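Local coordinates for N-acyl homoserine lactonase (Bacillus thuringiensis, PDB 2BR6), which catalyses, with two bound zinc ions, the hydrolytic opening of the lactone ring of N-acyl homoserine lactones, bacterial quorum-sensing signals, at residues A[122-127]-A[151-156]; A[127-132]-A[170-175]. All coordinates share one frame; numbering follows the deposited sequence.

Contact 1: A[122-127]-A[151-156]; sequences PIIVQR and KIIEGD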
ATOM      1  N   PRO A 122       3.436  13.661   9.285  1.00 13.60           N
ATOM      2  CA  PRO A 122       4.634  12.938   8.884  1.00 12.95           C
ATOM      3  C   PRO A 122       4.272  11.805   7.939  1.00 12.23           C
ATOM      4  O   PRO A 122       3.338  11.038   8.202  1.00 11.54           O
ATOM      5  CB  PRO A 122       5.197  12.407  10.203  1.00 13.46           C
ATOM      6  CG  PRO A 122       4.631  13.322  11.239  1.00 14.76           C
ATOM      7  CD  PRO A 122       3.220  13.599  10.742  1.00 14.28           C
ATOM      8  N   ILE A 123       5.009  11.730   6.839  1.00 12.01           N
ATOM      9  CA  ILE A 123       4.846  10.681   5.858  1.00 11.54           C
ATOM     10  C   ILE A 123       5.992   9.715   6.032  1.00 11.42           C
ATOM     11  O   ILE A 123       7.157  10.056   5.746  1.00 11.66           O
ATOM     12  CB  ILE A 123       4.827  11.268   4.431  1.00 11.29           C
ATOM     13  CG1 ILE A 123       3.653  12.240   4.290  1.00 13.59           C
ATOM     14  CG2 ILE A 123       4.770  10.136   3.374  1.00 11.40           C
ATOM     15  CD1 ILE A 123       3.698  13.090   3.052  1.00 13.16           C
ATOM     16  N   ILE A 124       5.655   8.520   6.515  1.00 11.22           N
ATOM     17  CA  ILE A 124       6.642   7.456   6.756  1.00 11.51           C
ATOM     18  C   ILE A 124       6.972   6.706   5.462  1.00 11.03           C
ATOM     19  O   ILE A 124       6.098   6.111   4.831  1.00 10.34           O
ATOM     20  CB  ILE A 124       6.179   6.484   7.880  1.00 11.84           C
ATOM     21  CG1 ILE A 124       5.906   7.250   9.187  1.00 12.94           C
ATOM     22  CG2 ILE A 124       7.239   5.393   8.088  1.00 12.56           C
ATOM     23  CD1 ILE A 124       5.231   6.426  10.304  1.00 13.39           C
ATOM     24  N   VAL A 125       8.246   6.760   5.080  1.00 11.27           N
ATOM     25  CA  VAL A 125       8.718   6.179   3.826  1.00 10.82           C
ATOM     26  C   VAL A 125      10.127   5.618   4.020  1.00 10.26           C
ATOM     27  O   VAL A 125      10.928   6.154   4.791  1.00 10.94           O
ATOM     28  CB  VAL A 125       8.707   7.230   2.648  1.00 11.60           C
ATOM     29  CG1 VAL A 125       9.618   8.416   2.953  1.00 12.49           C
ATOM     30  CG2 VAL A 125       9.140   6.582   1.333  1.00 11.61           C
ATOM     31  N   GLN A 126      10.419   4.520   3.329  1.00  9.56           N
ATOM     32  CA  GLN A 126      11.746   3.907   3.423  1.00  9.97           C
ATOM     33  C   GLN A 126      12.771   4.790   2.728  1.00 10.77           C
ATOM     34  O   GLN A 126      12.507   5.310   1.637  1.00 10.65           O
ATOM     35  CB  GLN A 126      11.748   2.537   2.741  1.00  9.64           C
ATOM     36  CG  GLN A 126      10.982   1.457   3.506  1.00  9.76           C
ATOM     37  CD  GLN A 126      11.684   1.012   4.780  1.00 11.84           C
ATOM     38  OE1 GLN A 126      11.024   0.585   5.744  1.00 14.16           O
ATOM     39  NE2 GLN A 126      13.004   1.063   4.779  1.00  9.23           N
ATOM     40  N   ARG A 127      13.950   4.923   3.343  1.00 10.90           N
ATOM     41  CA  ARG A 127      15.042   5.685   2.741  1.00 12.80           C
ATOM     42  C   ARG A 127      15.332   5.258   1.299  1.00 12.53           C
ATOM     43  O   ARG A 127      15.531   6.107   0.433  1.00 13.36           O
ATOM     44  CB  ARG A 127      16.312   5.558   3.576  1.00 14.20           C
ATOM     45  CG  ARG A 127      17.450   6.456   3.076  1.00 18.51           C
ATOM     46  CD  ARG A 127      18.555   6.736   4.078  1.00 23.98           C
ATOM     47  NE  ARG A 127      18.054   7.200   5.375  1.00 28.31           N
ATOM     48  CZ  ARG A 127      17.786   8.463   5.696  1.00 30.04           C
ATOM     49  NH1 ARG A 127      17.945   9.445   4.816  1.00 31.86           N
ATOM     50  NH2 ARG A 127      17.339   8.742   6.915  1.00 31.44           N
ATOM     51  N   LYS A 151       9.134  11.374   7.100  1.00 13.65           N
ATOM     52  CA  LYS A 151       9.752  10.690   8.220  1.00 13.80           C
ATOM     53  C   LYS A 151      10.422   9.480   7.610  1.00 13.55           C
ATOM     54  O   LYS A 151       9.769   8.466   7.348  1.00 12.77           O
ATOM     55  CB  LYS A 151       8.702  10.299   9.265  1.00 13.52           C
ATOM     56  CG  LYS A 151       9.258   9.564  10.472  1.00 16.85           C
ATOM     57  CD  LYS A 151       8.248   9.578  11.613  1.00 19.78           C
ATOM     58  CE  LYS A 151       8.667   8.651  12.750  1.00 24.72           C
ATOM     59  NZ  LYS A 151      10.059   8.880  13.243  1.00 27.71           N
ATOM     60  N   ILE A 152      11.712   9.624   7.321  1.00 13.58           N
ATOM     61  CA  ILE A 152      12.446   8.631   6.560  1.00 13.93           C
ATOM     62  C   ILE A 152      12.963   7.543   7.485  1.00 14.13           C
ATOM     63  O   ILE A 152      13.669   7.817   8.462  1.00 14.16           O
ATOM     64  CB  ILE A 152      13.615   9.301   5.787  1.00 15.20           C
ATOM     65  CG1 ILE A 152      13.050  10.317   4.784  1.00 15.86           C
ATOM     66  CG2 ILE A 152      14.475   8.245   5.103  1.00 15.78           C
ATOM     67  CD1 ILE A 152      14.072  11.284   4.225  1.00 19.55           C
ATOM     68  N   ILE A 153      12.608   6.302   7.176  1.00 12.94           N
ATOM     69  CA  ILE A 153      13.021   5.190   8.026  1.00 12.84           C
ATOM     70  C   ILE A 153      13.853   4.202   7.215  1.00 13.27           C
ATOM     71  O   ILE A 153      13.932   4.305   5.984  1.00 12.23           O
ATOM     72  CB  ILE A 153      11.791   4.507   8.679  1.00 12.44           C
ATOM     73  CG1 ILE A 153      10.848   3.934   7.601  1.00 11.37           C
ATOM     74  CG2 ILE A 153      11.033   5.488   9.603  1.00 12.44           C
ATOM     75  CD1 ILE A 153       9.896   2.855   8.099  1.00 12.92           C
ATOM     76  N   GLU A 154      14.483   3.253   7.905  1.00 14.17           N
ATOM     77  CA  GLU A 154      15.270   2.229   7.236  1.00 15.33           C
ATOM     78  C   GLU A 154      15.011   0.883   7.893  1.00 14.74           C
ATOM     79  O   GLU A 154      15.407   0.647   9.046  1.00 15.58           O
ATOM     80  CB  GLU A 154      16.770   2.567   7.277  1.00 17.48           C
ATOM     81  CG  GLU A 154      17.138   3.958   6.765  1.00 21.77           C
ATOM     82  CD  GLU A 154      16.956   5.074   7.797  1.00 27.37           C
ATOM     83  OE1 GLU A 154      17.330   4.902   8.993  1.00 28.58           O
ATOM     84  OE2 GLU A 154      16.440   6.150   7.407  1.00 29.76           O
ATOM     85  N   GLY A 155      14.382  -0.009   7.146  1.00 13.48           N
ATOM     86  CA  GLY A 155      14.155  -1.370   7.616  1.00 12.68           C
ATOM     87  C   GLY A 155      12.857  -1.481   8.386  1.00 12.22           C
ATOM     88  O   GLY A 155      11.937  -0.690   8.167  1.00 11.73           O
ATOM     89  N   ASP A 156      12.771  -2.474   9.275  1.00 11.46           N
ATOM     90  CA  ASP A 156      11.534  -2.715  10.031  1.00 11.08           C
ATOM     91  C   ASP A 156      11.324  -1.607  11.062  1.00 11.25           C
ATOM     92  O   ASP A 156      12.282  -1.051  11.566  1.00 11.49           O
ATOM     93  CB  ASP A 156      11.566  -4.056  10.759  1.00 10.99           C
ATOM     94  CG  ASP A 156      11.374  -5.261   9.824  1.00 11.52           C
ATOM     95  OD1 ASP A 156      11.166  -5.082   8.598  1.00 11.04           O
ATOM     96  OD2 ASP A 156      11.405  -6.434  10.255  1.00 12.20           O
TER

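Contact 2: A[127-132]-A[170-175]; sequences RTEYEA and GHSPGH. With ZN (zinc ion), chain C; HSL (homoserine lactone), chain F.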
ATOM      1  N   ARG A 127      13.950   4.923   3.343  1.00 10.90           N
ATOM      2  CA  ARG A 127      15.042   5.685   2.741  1.00 12.80           C
ATOM      3  C   ARG A 127      15.332   5.258   1.299  1.00 12.53           C
ATOM      4  O   ARG A 127      15.531   6.107   0.433  1.00 13.36           O
ATOM      5  CB  ARG A 127      16.312   5.558   3.576  1.00 14.20           C
ATOM      6  CG  ARG A 127      17.450   6.456   3.076  1.00 18.51           C
ATOM      7  CD  ARG A 127      18.555   6.736   4.078  1.00 23.98           C
ATOM      8  NE  ARG A 127      18.054   7.200   5.375  1.00 28.31           N
ATOM      9  CZ  ARG A 127      17.786   8.463   5.696  1.00 30.04           C
ATOM     10  NH1 ARG A 127      17.945   9.445   4.816  1.00 31.86           N
ATOM     11  NH2 ARG A 127      17.339   8.742   6.915  1.00 31.44           N
ATOM     12  N   THR A 128      15.378   3.949   1.046  1.00 11.96           N
ATOM     13  CA  THR A 128      15.741   3.461  -0.296  1.00 12.07           C
ATOM     14  C   THR A 128      14.660   3.804  -1.320  1.00 11.79           C
ATOM     15  O   THR A 128      14.963   3.999  -2.502  1.00 12.36           O
ATOM     16  CB  THR A 128      16.014   1.944  -0.306  1.00 11.95           C
ATOM     17  OG1 THR A 128      14.934   1.272   0.342  1.00 13.76           O
ATOM     18  CG2 THR A 128      17.212   1.585   0.557  1.00 12.25           C
ATOM     19  N   GLU A 129      13.410   3.888  -0.868  1.00 10.22           N
ATOM     20  CA  GLU A 129      12.300   4.298  -1.732  1.00 10.84           C
ATOM     21  C   GLU A 129      12.353   5.792  -2.033  1.00 11.07           C
ATOM     22  O   GLU A 129      12.223   6.214  -3.186  1.00 11.35           O
ATOM     23  CB  GLU A 129      10.942   3.926  -1.118  1.00 10.01           C
ATOM     24  CG  GLU A 129       9.740   4.134  -2.042  1.00 10.79           C
ATOM     25  CD  GLU A 129       9.712   3.186  -3.239  1.00 10.90           C
ATOM     26  OE1 GLU A 129      10.410   2.149  -3.220  1.00 11.66           O
ATOM     27  OE2 GLU A 129       8.961   3.471  -4.204  1.00 11.74           O
ATOM     28  N   TYR A 130      12.543   6.580  -0.976  1.00 11.89           N
ATOM     29  CA  TYR A 130      12.597   8.034  -1.075  1.00 12.42           C
ATOM     30  C   TYR A 130      13.737   8.452  -2.002  1.00 13.41           C
ATOM     31  O   TYR A 130      13.529   9.193  -2.972  1.00 13.35           O
ATOM     32  CB  TYR A 130      12.773   8.626   0.322  1.00 12.84           C
ATOM     33  CG  TYR A 130      13.072  10.109   0.337  1.00 14.14           C
ATOM     34  CD1 TYR A 130      12.055  11.049   0.135  1.00 16.03           C
ATOM     35  CD2 TYR A 130      14.367  10.568   0.560  1.00 16.35           C
ATOM     36  CE1 TYR A 130      12.331  12.421   0.159  1.00 17.11           C
ATOM     37  CE2 TYR A 130      14.655  11.935   0.580  1.00 18.44           C
ATOM     38  CZ  TYR A 130      13.632  12.850   0.383  1.00 18.11           C
ATOM     39  OH  TYR A 130      13.916  14.199   0.403  1.00 20.35           O
ATOM     40  N   GLU A 131      14.928   7.912  -1.736  1.00 13.99           N
ATOM     41  CA  GLU A 131      16.108   8.222  -2.551  1.00 15.39           C
ATOM     42  C   GLU A 131      15.932   7.753  -4.004  1.00 15.15           C
ATOM     43  O   GLU A 131      16.329   8.457  -4.929  1.00 15.93           O
ATOM     44  CB  GLU A 131      17.388   7.685  -1.890  1.00 16.12           C
ATOM     45  CG  GLU A 131      17.648   8.387  -0.554  1.00 18.90           C
ATOM     46  CD  GLU A 131      18.992   8.098   0.095  1.00 23.86           C
ATOM     47  OE1 GLU A 131      19.627   7.078  -0.218  1.00 26.92           O
ATOM     48  OE2 GLU A 131      19.402   8.912   0.955  1.00 28.27           O
ATOM     49  N   ALA A 132      15.308   6.594  -4.208  1.00 14.54           N
ATOM     50  CA  ALA A 132      14.983   6.137  -5.562  1.00 14.74           C
ATOM     51  C   ALA A 132      14.011   7.089  -6.267  1.00 14.90           C
ATOM     52  O   ALA A 132      14.193   7.403  -7.446  1.00 15.78           O
ATOM     53  CB  ALA A 132      14.427   4.708  -5.557  1.00 14.39           C
ATOM     54  N   GLY A 170      12.007  -4.975  -3.509  1.00 13.63           N
ATOM     55  CA  GLY A 170      12.053  -5.876  -4.665  1.00 14.46           C
ATOM     56  C   GLY A 170      11.111  -5.360  -5.727  1.00 14.63           C
ATOM     57  O   GLY A 170      11.541  -4.967  -6.813  1.00 15.25           O
ATOM     58  N   HIS A 171       9.820  -5.355  -5.406  1.00 14.12           N
ATOM     59  CA  HIS A 171       8.838  -4.748  -6.285  1.00 13.80           C
ATOM     60  C   HIS A 171       9.238  -3.307  -6.634  1.00 13.37           C
ATOM     61  O   HIS A 171       9.182  -2.898  -7.798  1.00 14.27           O
ATOM     62  CB  HIS A 171       7.467  -4.736  -5.639  1.00 13.36           C
ATOM     63  CG  HIS A 171       6.464  -3.999  -6.453  1.00 13.25           C
ATOM     64  ND1 HIS A 171       6.011  -4.472  -7.663  1.00 14.04           N
ATOM     65  CD2 HIS A 171       5.891  -2.786  -6.278  1.00 13.82           C
ATOM     66  CE1 HIS A 171       5.154  -3.605  -8.173  1.00 14.85           C
ATOM     67  NE2 HIS A 171       5.072  -2.571  -7.357  1.00 13.71           N
ATOM     68  N   SER A 172       9.620  -2.553  -5.606  1.00 13.33           N
ATOM     69  CA  SER A 172      10.272  -1.252  -5.758  1.00 12.81           C
ATOM     70  C   SER A 172      11.515  -1.250  -4.841  1.00 12.96           C
ATOM     71  O   SER A 172      11.623  -2.110  -3.942  1.00 12.83           O
ATOM     72  CB  SER A 172       9.299  -0.107  -5.410  1.00 12.97           C
ATOM     73  OG  SER A 172       9.048  -0.035  -4.016  1.00 11.16           O
ATOM     74  N   PRO A 173      12.436  -0.299  -5.027  1.00 13.04           N
ATOM     75  CA  PRO A 173      13.687  -0.294  -4.253  1.00 13.40           C
ATOM     76  C   PRO A 173      13.502  -0.296  -2.727  1.00 12.87           C
ATOM     77  O   PRO A 173      14.301  -0.932  -2.007  1.00 14.26           O
ATOM     78  CB  PRO A 173      14.377   0.985  -4.725  1.00 13.80           C
ATOM     79  CG  PRO A 173      13.855   1.148  -6.136  1.00 14.50           C
ATOM     80  CD  PRO A 173      12.399   0.815  -6.004  1.00 13.50           C
ATOM     81  N   GLY A 174      12.450   0.372  -2.243  1.00 11.66           N
ATOM     82  CA  GLY A 174      12.202   0.495  -0.802  1.00 10.77           C
ATOM     83  C   GLY A 174      10.788   0.138  -0.378  1.00 10.07           C
ATOM     84  O   GLY A 174      10.262   0.698   0.580  1.00  9.92           O
ATOM     85  N   HIS A 175      10.177  -0.813  -1.078  1.00 10.12           N
ATOM     86  CA  HIS A 175       8.809  -1.219  -0.765  1.00  9.29           C
ATOM     87  C   HIS A 175       8.702  -1.751   0.670  1.00  9.55           C
ATOM     88  O   HIS A 175       9.576  -2.488   1.121  1.00 10.63           O
ATOM     89  CB  HIS A 175       8.353  -2.310  -1.747  1.00  9.11           C
ATOM     90  CG  HIS A 175       6.932  -2.729  -1.545  1.00  9.26           C
ATOM     91  ND1 HIS A 175       6.564  -3.656  -0.596  1.00  8.35           N
ATOM     92  CD2 HIS A 175       5.783  -2.308  -2.130  1.00  9.50           C
ATOM     93  CE1 HIS A 175       5.251  -3.806  -0.619  1.00 10.44           C
ATOM     94  NE2 HIS A 175       4.752  -2.996  -1.537  1.00  9.60           N
TER
HETATM   95 ZN    ZN C1252       3.916  -0.739  -7.151  1.00 23.28          ZN
HETATM   96  N   HSL F1255       1.481   0.688 -11.233  1.00 41.53           N
HETATM   97  CA  HSL F1255       2.017  -0.411 -10.889  1.00 41.32           C
HETATM   98  C   HSL F1255       1.653  -1.262  -9.778  1.00 41.22           C
HETATM   99  O   HSL F1255       0.526  -1.606  -9.418  1.00 41.11           O
HETATM  100  CB  HSL F1255       3.476  -0.721 -11.346  1.00 41.41           C
HETATM  101  CG  HSL F1255       4.054  -1.366 -10.096  1.00 41.11           C
HETATM  102  OD  HSL F1255       2.917  -1.703  -9.162  1.00 40.87           O
HETATM  103  O   HOH W   1       2.248   0.283  -7.643  1.00 19.06           O

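Contact 1: A[122-127]-A[151-156]
Pro-122 brings its CB against CB of Lys-151 where two parallel strands of a beta-alpha-beta unit begin to pair, at one border of a sheet of the metallo-beta-lactamase fold. Ile-123 then accepts Lys-151 N on its carbonyl O (2.7 Å). Ile-124 lies beside the aliphatic part of Lys-151, CG1 to CD; chi1 of -57° puts CG1 beside the backbone N and leaves CG2 anti to it, where CG2 reaches CD1 of Ile-153 at 3.7 Å. Ile-124 and Ile-153, both branched and apolar, suit a face packed on Leu-165 of the second sheet. Val-125 bonds both ways, its N to Lys-151 O (3.2 Å) and its O to Ile-153 N (2.9 Å), and on the other face its CG1 meets CG1 of Ile-152. Gln-126, the N-cap of the following helix, sets its CA 3.4 Å from Ile-153 O in a CA-H...O contact. That same oxygen receives Arg-127 N, so the pairing runs into the helix. CG2 of Ile-152 sits over the centre of the Arg-127 guanidinium. Arg-127 and Glu-154, opposite charges at the sheet border, form a salt bridge, NE and NH2 side-on to the one oxygen OE2, each at 2.8 Å and from one face of the carboxylate.

Contact 2: A[127-132]-A[170-175]
Glu-129 reaches from the first turn of helix 127-133 into the loop that carries the zinc ligand His-171, and its OE1 takes two hydrogen bonds there. Ser-172 OG donates at 2.7 Å from above the carboxylate plane, whereas Gly-174 N arrives at 2.9 Å nearly along the C-O axis. A bend at chi2 (68°), after CG leaves anti to the backbone N, turns the acid into the loop. Packing is tight here: the CA atoms of Glu-129 and Gly-174 stand 3.9 Å apart, and Gly-174, with no side chain, lets the helix backbone come this close. Thr-128 OG1, hydrogen-bonded to Tyr-167 OH, also lies 3.1 Å from Gly-174 CA. The looser side is apolar and partly exposed, where the small methyl of Ala-132 meets CG of Pro-173 at 3.7 Å. Next to the gripped serine, His-171 NE2 binds zinc at 2.2 Å, with His-106, His-108 and Asp-193 completing the protein ligands and OD of homoserine lactone at 2.4 Å. Tyr-139 OH and Leu-107 N hold OE2, and the four donors probably favour a charged carboxylate. Holding Ser-172, beside His-171, and Leu-107, between His-106 and His-108, Glu-129 is consistent with a second-shell residue that helps position zinc ligands.

Overall arrangement
From the N terminus, the chain enters contact 1 on strand 123-126 and turns at Arg-127, shared by both contacts, into helix 127-133, which opens contact 2. Strand 150-153 then returns beside 123-126, so contact 1 closes the beta-alpha-beta excursion. Farther on, after strand 163-167 of the second sheet, loop 170-175 meets the helix, and contact 2 closes the longer loop of chain between them. The segments alternate, so the two closures cross, and their centres lie about 10 Å apart. Contact 1 holds together the border of the seven-stranded sheet; contact 2 ties that unit's helix to the zinc-site loop of the other sheet. The two also touch directly: Gln-126 CG lies 3.1 Å from Gly-174 O.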